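Local coordinates for peroxiredoxin (Akkermansia muciniphila, PDB 6KHX), which is a typical 2-Cys peroxiredoxin, a thiol peroxidase that probably reduces hydrogen peroxide and organic hydroperoxides through a reactive cysteine, at residues Leu2-Ala8 / Gly147-Gln152; Val16-Ile21 / Glu78-Trp82; Lys34-Phe40 / Asp67-Cys73; Tyr137-Phe141 / Pro158-Ser162; Tyr179-Cys183 / Ala193-Ser197. One frame throughout, in Å; residues are numbered along the deposited sequence.

Interaction 1 of 5, residues Leu2-Ala8 / Gly147-Gln152; sequences LLIGKPA and GIVRHQ
Val-149 packs under the loop formed by Leu-2 to Ala-8. Its CB faces the carbonyl of Leu-3, with Leu-3 O at 3.4 Å. CG1 is anti to the backbone N (chi1 177°) and meets Ile-4 CD1 at 3.8 Å. CG2 takes the other branch and lies 3.9 Å from Ala-8 CB, with Leu-3 CB also close. Ile-4 CD1 reaches further along the strand and rests on the peptide between Arg-150 and His-151. The backbone holds the loop in place. Gly-5 N donates to Val-149 O (2.9 Å), and Val-149 N returns a bond to Lys-6 O (3.0 Å). Ala-8 N binds Gly-147 O. At the far end the side chain of Gln-152, extended beyond CG, presents OE1 to Leu-3 N at 3.3 Å. The type II turn from Leu-3 to Lys-6 sets Gly-5 N and Lys-6 O facing Val-149. The Arg-150 guanidinium curls back near Gly-5, with Ile-148 CG2 over one face. NE forms a salt bridge with Asp-144, and NH1 with Asp-156 of the second subunit. Strand 149-155 is outermost in this chain's sheet, beside strand 138-143. Helix 163-179 packs on Arg-150 and His-151, and a strand of the second subunit pairs with His-151 and Gln-152.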
# COMPACT_ATOMS: atom_id res chain seq x y z
N LEU B 2 -22.09 14.53 14.56
CA LEU B 2 -22.15 15.55 15.61
C LEU B 2 -21.94 16.92 14.97
O LEU B 2 -20.83 17.24 14.54
CB LEU B 2 -21.12 15.30 16.71
CG LEU B 2 -21.13 16.36 17.81
CD1 LEU B 2 -22.49 16.49 18.46
CD2 LEU B 2 -20.08 16.02 18.86
N LEU B 3 -23.00 17.72 14.92
CA LEU B 3 -22.94 19.01 14.28
C LEU B 3 -22.92 20.19 15.24
O LEU B 3 -22.70 21.32 14.79
CB LEU B 3 -24.12 19.16 13.31
CG LEU B 3 -24.10 18.22 12.11
CD1 LEU B 3 -25.36 18.37 11.27
CD2 LEU B 3 -22.86 18.43 11.27
N ILE B 4 -23.12 19.96 16.54
CA ILE B 4 -23.16 21.06 17.50
C ILE B 4 -21.84 21.82 17.50
O ILE B 4 -20.76 21.23 17.64
CB ILE B 4 -23.51 20.55 18.91
CG1 ILE B 4 -24.88 19.89 18.91
CG2 ILE B 4 -23.49 21.70 19.90
CD1 ILE B 4 -26.00 20.82 18.56
N GLY B 5 -21.92 23.14 17.34
CA GLY B 5 -20.75 23.97 17.28
C GLY B 5 -20.10 24.04 15.92
O GLY B 5 -19.10 24.75 15.76
N LYS B 6 -20.65 23.35 14.92
CA LYS B 6 -20.12 23.29 13.58
C LYS B 6 -21.11 23.87 12.59
O LYS B 6 -22.32 23.93 12.87
CB LYS B 6 -19.80 21.83 13.20
CG LYS B 6 -18.70 21.21 14.02
CD LYS B 6 -18.62 19.72 13.79
CE LYS B 6 -17.67 19.07 14.79
NZ LYS B 6 -17.82 17.59 14.79
N PRO B 7 -20.65 24.34 11.43
CA PRO B 7 -21.58 24.89 10.45
C PRO B 7 -22.56 23.84 9.94
O PRO B 7 -22.19 22.68 9.70
CB PRO B 7 -20.66 25.40 9.33
CG PRO B 7 -19.33 24.80 9.59
CD PRO B 7 -19.25 24.55 11.05
N ALA B 8 -23.81 24.24 9.79
CA ALA B 8 -24.78 23.37 9.16
C ALA B 8 -24.34 23.11 7.72
O ALA B 8 -24.12 24.06 6.97
CB ALA B 8 -26.17 24.01 9.19
N GLY B 147 -25.00 30.30 10.89
CA GLY B 147 -25.05 29.02 10.22
C GLY B 147 -24.53 27.86 11.04
O GLY B 147 -24.28 26.78 10.48
N ILE B 148 -24.38 28.04 12.35
CA ILE B 148 -23.83 27.02 13.25
C ILE B 148 -24.97 26.30 13.97
O ILE B 148 -25.94 26.93 14.43
CB ILE B 148 -22.85 27.67 14.25
CG1 ILE B 148 -21.73 28.37 13.46
CG2 ILE B 148 -22.28 26.62 15.20
CD1 ILE B 148 -20.95 29.35 14.27
N VAL B 149 -24.86 24.98 14.06
CA VAL B 149 -25.87 24.16 14.72
C VAL B 149 -25.72 24.29 16.23
O VAL B 149 -24.65 24.03 16.78
CB VAL B 149 -25.76 22.68 14.28
CG1 VAL B 149 -26.78 21.82 15.02
CG2 VAL B 149 -25.95 22.55 12.77
N ARG B 150 -26.81 24.66 16.90
CA ARG B 150 -26.83 24.82 18.35
C ARG B 150 -27.66 23.77 19.07
O ARG B 150 -27.47 23.57 20.27
CB ARG B 150 -27.36 26.21 18.73
CG ARG B 150 -26.51 27.34 18.20
CD ARG B 150 -25.15 27.27 18.85
NE ARG B 150 -24.22 28.26 18.31
CZ ARG B 150 -22.93 28.28 18.60
NH1 ARG B 150 -22.42 27.37 19.42
NH2 ARG B 150 -22.14 29.21 18.06
N HIS B 151 -28.52 23.06 18.35
CA HIS B 151 -29.39 22.05 18.94
C HIS B 151 -29.82 21.09 17.84
O HIS B 151 -30.16 21.51 16.74
CB HIS B 151 -30.61 22.72 19.60
CG HIS B 151 -31.80 21.82 19.74
ND1 HIS B 151 -31.96 20.95 20.80
CD2 HIS B 151 -32.90 21.68 18.96
CE1 HIS B 151 -33.10 20.30 20.66
NE2 HIS B 151 -33.69 20.72 19.56
N GLN B 152 -29.80 19.79 18.16
CA GLN B 152 -30.27 18.79 17.22
C GLN B 152 -31.00 17.69 17.97
O GLN B 152 -30.70 17.39 19.13
CB GLN B 152 -29.14 18.19 16.38
CG GLN B 152 -28.11 17.41 17.17
CD GLN B 152 -27.13 16.69 16.26
OE1 GLN B 152 -26.03 17.18 15.99
NE2 GLN B 152 -27.54 15.52 15.76
O HOH W 1 -23.74 26.82 7.52

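Interaction 2 of 5, residues Val16-Ile21 / Glu78-Trp82; sequences VVNGTI and EFSHW
Ile-21 lays its CD1 methyl over one face of the Phe-79 ring. The carbon stands 3.9 Å from the ring centroid and only 7° off the normal, a CH-pi contact. With CG1 anti to the carbonyl carbon and chi2 at 177°, the side chain is stretched toward the helix. It crosses Trp-82 at about a right angle, with CD1 3.9 Å from Trp-82 CB. The CG2 branch meets the aliphatic part of Glu-78, at 3.7 Å from its CG. The Glu-78 chain is bent at chi2, and its carboxylate leads away to Lys-43 of the third subunit. Residues 16-21 form the tip of a beta hairpin. A type I' turn from Val-17 to Thr-20 closes it, and these two residues bond to each other through both their N and O atoms. The hairpin lies against the first turn of helix 78-85, within the thioredoxin-like domain. Val-16 sends CG2 between the carbonyl of Glu-78 and the side chain of His-81, 3.4 Å from His-81 CB. The imidazole itself is held elsewhere, ND1 by Asp-44 and NE2 by Val-102 O. At the turn, Gly-19 O approaches the indole edge in its plane, 3.5 Å from Trp-82 CD1. Trp-82 also stacks with His-198 of the fourth subunit, which packs on Ile-21 too.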
# COMPACT_ATOMS: atom_id res chain seq x y z
N VAL B 16 -40.13 23.48 -2.68
CA VAL B 16 -41.44 24.09 -2.84
C VAL B 16 -41.54 25.20 -1.81
O VAL B 16 -41.50 24.95 -0.60
CB VAL B 16 -42.58 23.08 -2.68
CG1 VAL B 16 -43.88 23.68 -3.19
CG2 VAL B 16 -42.28 21.86 -3.52
N VAL B 17 -41.60 26.44 -2.31
CA VAL B 17 -41.77 27.62 -1.48
C VAL B 17 -43.09 28.26 -1.89
O VAL B 17 -43.31 28.52 -3.08
CB VAL B 17 -40.60 28.61 -1.64
CG1 VAL B 17 -40.78 29.79 -0.71
CG2 VAL B 17 -39.28 27.92 -1.36
N ASN B 18 -43.97 28.49 -0.91
CA ASN B 18 -45.30 29.03 -1.16
C ASN B 18 -46.02 28.24 -2.26
O ASN B 18 -46.66 28.81 -3.15
CB ASN B 18 -45.23 30.52 -1.49
CG ASN B 18 -46.55 31.24 -1.25
OD1 ASN B 18 -47.37 30.81 -0.44
ND2 ASN B 18 -46.75 32.35 -1.96
N GLY B 19 -45.89 26.92 -2.21
CA GLY B 19 -46.58 26.08 -3.17
C GLY B 19 -45.99 26.07 -4.56
O GLY B 19 -46.58 25.46 -5.46
N THR B 20 -44.85 26.72 -4.78
CA THR B 20 -44.23 26.83 -6.09
C THR B 20 -42.86 26.15 -6.09
O THR B 20 -42.08 26.31 -5.15
CB THR B 20 -44.08 28.31 -6.49
OG1 THR B 20 -45.38 28.92 -6.59
CG2 THR B 20 -43.37 28.44 -7.82
N ILE B 21 -42.59 25.38 -7.15
CA ILE B 21 -41.28 24.75 -7.30
C ILE B 21 -40.25 25.80 -7.68
O ILE B 21 -40.44 26.56 -8.64
CB ILE B 21 -41.34 23.62 -8.34
CG1 ILE B 21 -42.27 22.50 -7.86
CG2 ILE B 21 -39.96 23.09 -8.64
CD1 ILE B 21 -42.45 21.38 -8.86
N GLU B 78 -39.22 17.29 -5.68
CA GLU B 78 -39.97 18.54 -5.59
C GLU B 78 -41.37 18.39 -6.16
O GLU B 78 -42.29 19.11 -5.76
CB GLU B 78 -39.22 19.66 -6.30
CG GLU B 78 -39.15 19.55 -7.84
CD GLU B 78 -38.08 18.58 -8.34
OE1 GLU B 78 -37.57 17.76 -7.55
OE2 GLU B 78 -37.73 18.65 -9.54
N PHE B 79 -41.56 17.45 -7.10
CA PHE B 79 -42.88 17.23 -7.66
C PHE B 79 -43.80 16.46 -6.71
O PHE B 79 -45.00 16.74 -6.66
CB PHE B 79 -42.77 16.50 -9.00
CG PHE B 79 -42.34 17.40 -10.13
CD1 PHE B 79 -41.00 17.63 -10.38
CD2 PHE B 79 -43.28 18.03 -10.93
CE1 PHE B 79 -40.61 18.47 -11.41
CE2 PHE B 79 -42.90 18.86 -11.96
CZ PHE B 79 -41.57 19.09 -12.20
N SER B 80 -43.27 15.53 -5.93
CA SER B 80 -44.09 14.93 -4.88
C SER B 80 -44.47 15.97 -3.83
O SER B 80 -45.62 16.01 -3.38
CB SER B 80 -43.36 13.76 -4.23
OG SER B 80 -43.23 12.70 -5.16
N HIS B 81 -43.53 16.83 -3.44
CA HIS B 81 -43.84 17.93 -2.52
C HIS B 81 -44.95 18.81 -3.09
O HIS B 81 -45.92 19.14 -2.39
CB HIS B 81 -42.59 18.76 -2.26
CG HIS B 81 -41.52 18.05 -1.49
ND1 HIS B 81 -41.70 16.80 -0.94
CD2 HIS B 81 -40.25 18.41 -1.19
CE1 HIS B 81 -40.59 16.42 -0.33
NE2 HIS B 81 -39.69 17.39 -0.46
N TRP B 82 -44.80 19.22 -4.35
CA TRP B 82 -45.79 20.10 -4.97
C TRP B 82 -47.15 19.43 -5.06
O TRP B 82 -48.18 20.05 -4.77
CB TRP B 82 -45.29 20.52 -6.35
CG TRP B 82 -46.37 21.11 -7.21
CD1 TRP B 82 -46.77 22.42 -7.25
CD2 TRP B 82 -47.18 20.41 -8.16
NE1 TRP B 82 -47.78 22.57 -8.17
CE2 TRP B 82 -48.05 21.35 -8.73
CE3 TRP B 82 -47.25 19.08 -8.58
CZ2 TRP B 82 -48.99 21.00 -9.71
CZ3 TRP B 82 -48.18 18.73 -9.54
CH2 TRP B 82 -49.03 19.69 -10.09

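Interaction 3 of 5, residues Lys34-Phe40 / Asp67-Cys73; sequences KYVILFF and DVAVVGC
Strands 35-40 and 68-73 run parallel, their axes 4.4 Å apart at closest and 22° from aligned, and pair in unbroken register from Tyr-35 with Val-68 to Phe-40 with Cys-73. Tyr-35, Ile-37 and Phe-39 each bond through both N and O to the segment 67-73. The last of these bonds, Cys-73 N to Phe-39 O, is weak. On the face with Val-68 and Val-70, Ile-37 CG1 meets Val-68 CG1 at 3.6 Å. Phe-39 swings its ring across the neighbouring strand because CG sits between the backbone N and carbonyl carbon (chi1 72°). One ring face then covers Gly-72, whose CA is 3.9 Å from the centroid in a CH-pi contact. The ring edge meets Val-70 CG1 at 4.0 Å. Helices 163-179 and 60-65 cover this face. On the other face Leu-38 CD1 packs on Val-71 CG1 at 3.8 Å. Cys-73 SG approaches the Phe-40 ring obliquely, 3.7 Å from CE2. At the strand starts Lys-34 NZ forms a salt bridge with Asp-67 OD1 at 3.3 Å. Asp-67 also ends the preceding helix as the C-prime residue of a Schellman motif, within the beta-alpha-beta crossover that joins the two strands. The polar backbone is thus largely paired within the sheet, and the buried side chains meet as hydrocarbon, ring and sulfur. Charge is confined to the partly exposed end.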
# COMPACT_ATOMS: atom_id res chain seq x y z
N LYS B 34 -31.48 35.33 9.59
CA LYS B 34 -32.47 34.57 10.34
C LYS B 34 -31.85 33.30 10.92
O LYS B 34 -30.93 32.72 10.35
CB LYS B 34 -33.67 34.20 9.46
CG LYS B 34 -34.40 35.39 8.88
CD LYS B 34 -35.73 35.00 8.27
CE LYS B 34 -36.62 36.22 8.08
NZ LYS B 34 -36.81 37.01 9.34
N TYR B 35 -32.37 32.88 12.07
CA TYR B 35 -32.16 31.51 12.53
C TYR B 35 -32.91 30.56 11.61
O TYR B 35 -33.78 30.97 10.84
CB TYR B 35 -32.67 31.31 13.96
CG TYR B 35 -32.13 32.29 14.97
CD1 TYR B 35 -32.68 33.56 15.09
CD2 TYR B 35 -31.09 31.93 15.82
CE1 TYR B 35 -32.19 34.46 16.01
CE2 TYR B 35 -30.60 32.83 16.75
CZ TYR B 35 -31.15 34.09 16.84
OH TYR B 35 -30.67 34.98 17.76
N VAL B 36 -32.55 29.28 11.67
CA VAL B 36 -33.23 28.27 10.86
C VAL B 36 -33.60 27.10 11.76
O VAL B 36 -32.76 26.59 12.50
CB VAL B 36 -32.37 27.79 9.68
CG1 VAL B 36 -33.15 26.78 8.85
CG2 VAL B 36 -31.94 28.96 8.81
N ILE B 37 -34.86 26.69 11.69
CA ILE B 37 -35.28 25.39 12.20
C ILE B 37 -35.44 24.49 10.98
O ILE B 37 -36.34 24.69 10.15
CB ILE B 37 -36.58 25.48 13.01
CG1 ILE B 37 -36.31 26.11 14.38
CG2 ILE B 37 -37.21 24.11 13.19
CD1 ILE B 37 -35.64 25.17 15.34
N LEU B 38 -34.53 23.53 10.83
CA LEU B 38 -34.52 22.61 9.70
C LEU B 38 -34.96 21.24 10.18
O LEU B 38 -34.35 20.67 11.08
CB LEU B 38 -33.11 22.54 9.08
CG LEU B 38 -32.86 21.51 7.98
CD1 LEU B 38 -33.63 21.89 6.72
CD2 LEU B 38 -31.37 21.36 7.67
N PHE B 39 -36.04 20.71 9.60
CA PHE B 39 -36.52 19.40 10.04
C PHE B 39 -36.72 18.46 8.85
O PHE B 39 -37.25 18.85 7.80
CB PHE B 39 -37.81 19.51 10.89
CG PHE B 39 -39.04 19.86 10.12
CD1 PHE B 39 -39.33 21.18 9.80
CD2 PHE B 39 -39.95 18.88 9.74
CE1 PHE B 39 -40.48 21.51 9.09
CE2 PHE B 39 -41.10 19.20 9.04
CZ PHE B 39 -41.36 20.52 8.72
N PHE B 40 -36.28 17.22 9.04
CA PHE B 40 -36.39 16.13 8.07
C PHE B 40 -37.49 15.17 8.51
O PHE B 40 -37.60 14.85 9.71
CB PHE B 40 -35.07 15.35 7.97
CG PHE B 40 -33.88 16.18 7.57
CD1 PHE B 40 -33.23 16.98 8.50
CD2 PHE B 40 -33.39 16.14 6.27
CE1 PHE B 40 -32.13 17.74 8.14
CE2 PHE B 40 -32.29 16.90 5.91
CZ PHE B 40 -31.66 17.69 6.84
N ASP B 67 -37.59 35.63 14.26
CA ASP B 67 -36.59 35.70 13.19
C ASP B 67 -36.06 34.31 12.86
O ASP B 67 -34.86 34.12 12.63
CB ASP B 67 -35.45 36.66 13.54
CG ASP B 67 -35.67 38.04 12.96
OD1 ASP B 67 -36.75 38.27 12.37
OD2 ASP B 67 -34.76 38.89 13.09
N VAL B 68 -36.95 33.33 12.85
CA VAL B 68 -36.61 31.94 12.58
C VAL B 68 -37.32 31.55 11.30
O VAL B 68 -38.54 31.72 11.18
CB VAL B 68 -37.02 31.01 13.74
CG1 VAL B 68 -36.78 29.57 13.35
CG2 VAL B 68 -36.25 31.37 15.00
N ALA B 69 -36.56 31.07 10.33
CA ALA B 69 -37.11 30.49 9.12
C ALA B 69 -37.32 29.01 9.36
O ALA B 69 -36.42 28.32 9.86
CB ALA B 69 -36.16 30.73 7.95
N VAL B 70 -38.50 28.51 9.02
CA VAL B 70 -38.83 27.10 9.15
C VAL B 70 -38.64 26.44 7.79
O VAL B 70 -39.20 26.91 6.79
CB VAL B 70 -40.26 26.91 9.68
CG1 VAL B 70 -40.62 25.43 9.69
CG2 VAL B 70 -40.38 27.50 11.06
N VAL B 71 -37.85 25.37 7.75
CA VAL B 71 -37.55 24.66 6.51
C VAL B 71 -37.72 23.17 6.76
O VAL B 71 -37.11 22.63 7.68
CB VAL B 71 -36.13 24.95 5.99
CG1 VAL B 71 -35.87 24.23 4.68
CG2 VAL B 71 -35.88 26.45 5.84
N GLY B 72 -38.57 22.53 5.96
CA GLY B 72 -38.71 21.09 5.98
C GLY B 72 -37.96 20.44 4.83
O GLY B 72 -37.66 21.06 3.82
N CYS B 73 -37.68 19.15 4.99
CA CYS B 73 -36.90 18.43 3.99
C CYS B 73 -37.19 16.94 4.08
O CYS B 73 -37.24 16.36 5.17
CB CYS B 73 -35.40 18.67 4.19
SG CYS B 73 -34.36 17.80 3.01

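Interaction 4 of 5, residues Tyr137-Phe141 / Pro158-Ser162; sequences YRGLF and PLGRS
Arg-161 lays its guanidinium flat against Arg-138, with CB of Arg-138 over the centre of one face, 3.5 Å from Arg-161 CZ. A bend at chi3 (-76°) turns the Arg-161 group toward the strand. Its NH1 comes edge-on to the backbone of Gly-139, with Gly-139 O in the plane of the group, but the angle there is too poor for a hydrogen bond. Arg-138 runs out extended from CG to NE, and its CD passes 3.6 Å from Leu-159 O. The two guanidinium planes are 61° apart, with Arg-138 NH1 and Arg-161 NH2 4.4 Å from each other. Glu-52 joins them in the next shell: one carboxylate oxygen takes Arg-138 NH1 and the other Arg-161 NE. Two backbone carbonyls add to this, Phe-157 O holding Arg-138 NE and Phe-40 O holding Arg-161 NH1. Arg-138 also packs on Pro-42 and Cys-49. These two fit the family's PxxxTxxC motif, whose cysteine is the peroxidatic one in relatives. Buried positive groups are therefore gathered round a shared carboxylate. As in other peroxiredoxins, such an arginine network probably helps shape the peroxide-binding pocket.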
# COMPACT_ATOMS: atom_id res chain seq x y z
N TYR B 137 -34.84 10.07 8.94
CA TYR B 137 -35.53 10.02 10.22
C TYR B 137 -36.05 11.41 10.59
O TYR B 137 -35.76 12.41 9.93
CB TYR B 137 -34.59 9.52 11.32
CG TYR B 137 -34.48 8.01 11.44
CD1 TYR B 137 -35.58 7.25 11.84
CD2 TYR B 137 -33.28 7.35 11.18
CE1 TYR B 137 -35.48 5.87 11.96
CE2 TYR B 137 -33.18 5.98 11.31
CZ TYR B 137 -34.28 5.24 11.70
OH TYR B 137 -34.19 3.87 11.82
N ARG B 138 -36.85 11.47 11.66
CA ARG B 138 -37.46 12.73 12.09
C ARG B 138 -36.39 13.57 12.80
O ARG B 138 -36.25 13.56 14.03
CB ARG B 138 -38.68 12.48 12.97
CG ARG B 138 -39.75 11.74 12.22
CD ARG B 138 -41.08 11.67 12.94
NE ARG B 138 -41.88 10.65 12.29
CZ ARG B 138 -42.52 10.81 11.13
NH1 ARG B 138 -42.48 11.97 10.50
NH2 ARG B 138 -43.21 9.80 10.62
N GLY B 139 -35.63 14.29 12.00
CA GLY B 139 -34.46 15.03 12.49
C GLY B 139 -34.75 16.52 12.56
O GLY B 139 -35.39 17.07 11.67
N LEU B 140 -34.25 17.18 13.59
CA LEU B 140 -34.50 18.61 13.73
C LEU B 140 -33.23 19.31 14.18
O LEU B 140 -32.51 18.82 15.05
CB LEU B 140 -35.65 18.90 14.70
CG LEU B 140 -36.02 20.38 14.87
CD1 LEU B 140 -37.53 20.56 14.96
CD2 LEU B 140 -35.33 20.98 16.10
N PHE B 141 -32.94 20.46 13.55
CA PHE B 141 -31.74 21.23 13.83
C PHE B 141 -32.09 22.69 14.02
O PHE B 141 -32.88 23.26 13.26
CB PHE B 141 -30.70 21.10 12.70
CG PHE B 141 -30.30 19.69 12.40
CD1 PHE B 141 -31.10 18.88 11.60
CD2 PHE B 141 -29.14 19.15 12.93
CE1 PHE B 141 -30.75 17.58 11.33
CE2 PHE B 141 -28.78 17.85 12.67
CZ PHE B 141 -29.59 17.06 11.87
N PRO B 158 -42.17 6.53 14.25
CA PRO B 158 -43.53 6.75 14.76
C PRO B 158 -43.68 7.84 15.82
O PRO B 158 -44.81 8.06 16.28
CB PRO B 158 -43.91 5.38 15.35
CG PRO B 158 -42.62 4.65 15.57
CD PRO B 158 -41.50 5.41 14.94
N LEU B 159 -42.63 8.56 16.19
CA LEU B 159 -42.68 9.51 17.30
C LEU B 159 -42.61 10.92 16.74
O LEU B 159 -41.53 11.45 16.48
CB LEU B 159 -41.54 9.25 18.28
CG LEU B 159 -41.39 7.80 18.72
CD1 LEU B 159 -40.26 7.62 19.73
CD2 LEU B 159 -42.72 7.33 19.32
N GLY B 160 -43.78 11.55 16.59
CA GLY B 160 -43.82 12.92 16.12
C GLY B 160 -43.15 13.88 17.09
O GLY B 160 -43.03 13.64 18.29
N ARG B 161 -42.72 15.01 16.55
CA ARG B 161 -41.94 15.96 17.33
C ARG B 161 -42.88 16.95 18.02
O ARG B 161 -44.11 16.82 17.96
CB ARG B 161 -40.91 16.64 16.44
CG ARG B 161 -39.74 15.74 16.08
CD ARG B 161 -39.02 16.18 14.84
NE ARG B 161 -39.77 15.84 13.64
CZ ARG B 161 -39.28 15.90 12.41
NH1 ARG B 161 -38.01 16.27 12.22
NH2 ARG B 161 -40.03 15.57 11.36
N SER B 162 -42.31 17.95 18.67
CA SER B 162 -43.07 18.91 19.47
C SER B 162 -42.63 20.31 19.10
O SER B 162 -41.45 20.65 19.24
CB SER B 162 -42.84 18.65 20.97
OG SER B 162 -43.02 19.84 21.72

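Interaction 5 of 5, residues Tyr179-Cys183 / Ala193-Ser197; sequences YGEVC and AMTPS
This is a loop-to-loop contact in the C-terminal arm, made by the chain after helix 163-179 folding back on itself before helix 198-209. Glu-181 and Val-182 run beside Ala-193 to Pro-196, and Val-182 forms a single antiparallel bridge with Met-194. Its bond from N to Met-194 O is weak at 2.9 Å, with an N-H...O angle of 129°. The side chains add more. Val-182 divides its branches: CG2 packs across Met-194 CB at 4.2 Å, while CG1, anti to the carbonyl carbon (chi1 -63°), reaches Pro-196 CB at 4.1 Å. The Pro-196 ring brings CD up to Gly-180 O at 3.5 Å. Glu-181 lies along the methyl of Ala-193, with its CB 3.6 Å from Ala-193 CB, and its carboxylate OE1 is bound by His-175 of helix 163-179. The second subunit also packs here: its Val-48 on Val-182, its Thr-51 on Met-194 and its Phe-47 on Pro-196. Cys-183 follows directly, within a Val-Cys-Pro sequence. This fits the resolving-cysteine motif of typical 2-Cys peroxiredoxins, whose C-terminal arm lies against the partner subunit, so Cys-183 is probably the resolving cysteine.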
# COMPACT_ATOMS: atom_id res chain seq x y z
N TYR B 179 -28.27 38.12 26.54
CA TYR B 179 -27.84 38.49 27.89
C TYR B 179 -26.62 37.74 28.37
O TYR B 179 -26.10 38.08 29.44
CB TYR B 179 -28.99 38.27 28.89
CG TYR B 179 -30.27 38.94 28.47
CD1 TYR B 179 -30.44 40.32 28.60
CD2 TYR B 179 -31.32 38.20 27.94
CE1 TYR B 179 -31.61 40.94 28.21
CE2 TYR B 179 -32.50 38.82 27.54
CZ TYR B 179 -32.64 40.19 27.69
OH TYR B 179 -33.81 40.80 27.30
N GLY B 180 -26.12 36.76 27.62
CA GLY B 180 -24.99 35.98 28.10
C GLY B 180 -25.29 35.09 29.27
O GLY B 180 -24.36 34.53 29.87
N GLU B 181 -26.56 34.95 29.64
CA GLU B 181 -26.98 34.05 30.71
C GLU B 181 -27.25 32.67 30.15
O GLU B 181 -27.90 32.53 29.11
CB GLU B 181 -28.24 34.60 31.39
CG GLU B 181 -28.05 35.94 32.10
CD GLU B 181 -29.36 36.50 32.63
OE1 GLU B 181 -30.44 36.10 32.14
OE2 GLU B 181 -29.32 37.35 33.55
N VAL B 182 -26.76 31.64 30.83
CA VAL B 182 -27.05 30.28 30.40
C VAL B 182 -28.42 29.88 30.92
O VAL B 182 -28.86 30.34 31.99
CB VAL B 182 -25.94 29.30 30.86
CG1 VAL B 182 -24.62 29.68 30.21
CG2 VAL B 182 -25.80 29.31 32.37
N CYS B 183 -29.12 29.04 30.17
CA CYS B 183 -30.50 28.70 30.49
C CYS B 183 -30.56 27.37 31.20
O CYS B 183 -30.12 26.35 30.63
CB CYS B 183 -31.35 28.67 29.22
SG CYS B 183 -31.44 30.29 28.42
N ALA B 193 -32.89 33.14 34.26
CA ALA B 193 -31.74 32.42 33.72
C ALA B 193 -30.63 32.41 34.75
O ALA B 193 -30.90 32.48 35.95
CB ALA B 193 -31.28 33.04 32.40
N MET B 194 -29.37 32.33 34.32
CA MET B 194 -28.28 32.15 35.27
C MET B 194 -26.99 32.75 34.73
O MET B 194 -26.72 32.67 33.53
CB MET B 194 -28.08 30.66 35.57
CG MET B 194 -26.91 30.35 36.49
SD MET B 194 -26.66 28.57 36.59
CE MET B 194 -28.36 28.03 36.58
N THR B 195 -26.22 33.35 35.62
CA THR B 195 -24.89 33.85 35.28
C THR B 195 -23.88 32.70 35.29
O THR B 195 -23.73 32.02 36.31
CB THR B 195 -24.46 34.92 36.27
OG1 THR B 195 -25.35 36.04 36.19
CG2 THR B 195 -23.04 35.38 35.99
N PRO B 196 -23.13 32.49 34.21
CA PRO B 196 -22.16 31.39 34.19
C PRO B 196 -20.93 31.66 35.05
O PRO B 196 -19.85 31.96 34.54
CB PRO B 196 -21.79 31.26 32.71
CG PRO B 196 -22.04 32.61 32.14
CD PRO B 196 -23.23 33.16 32.89
N SER B 197 -21.10 31.54 36.37
CA SER B 197 -20.01 31.72 37.32
C SER B 197 -20.32 30.91 38.57
O SER B 197 -21.44 30.42 38.76
CB SER B 197 -19.80 33.19 37.67
OG SER B 197 -20.90 33.70 38.41

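Overall arrangement
Interactions 3 and 4 are the buried ones. They touch through neighbouring strands 35-40 and 138-143, yet differ in chemistry: interaction 3 is a parallel ladder with apolar faces, interaction 4 a buried arginine cluster beside the sheet. Interactions 1 and 2 are partly buried and lie on opposite sides of the chain's centre, their centres about 27 Å apart. Both reach the same sheet. Interaction 1 relies on backbone bonds at one outer strand, whereas interaction 2 relies on side-chain packing against a helix. Interactions 1 and 4 touch through strands 138-143 and 149-155. Interaction 5, partly buried, stands apart in the C-terminal arm. With interactions 1 and 4 it shares contact with the second subunit.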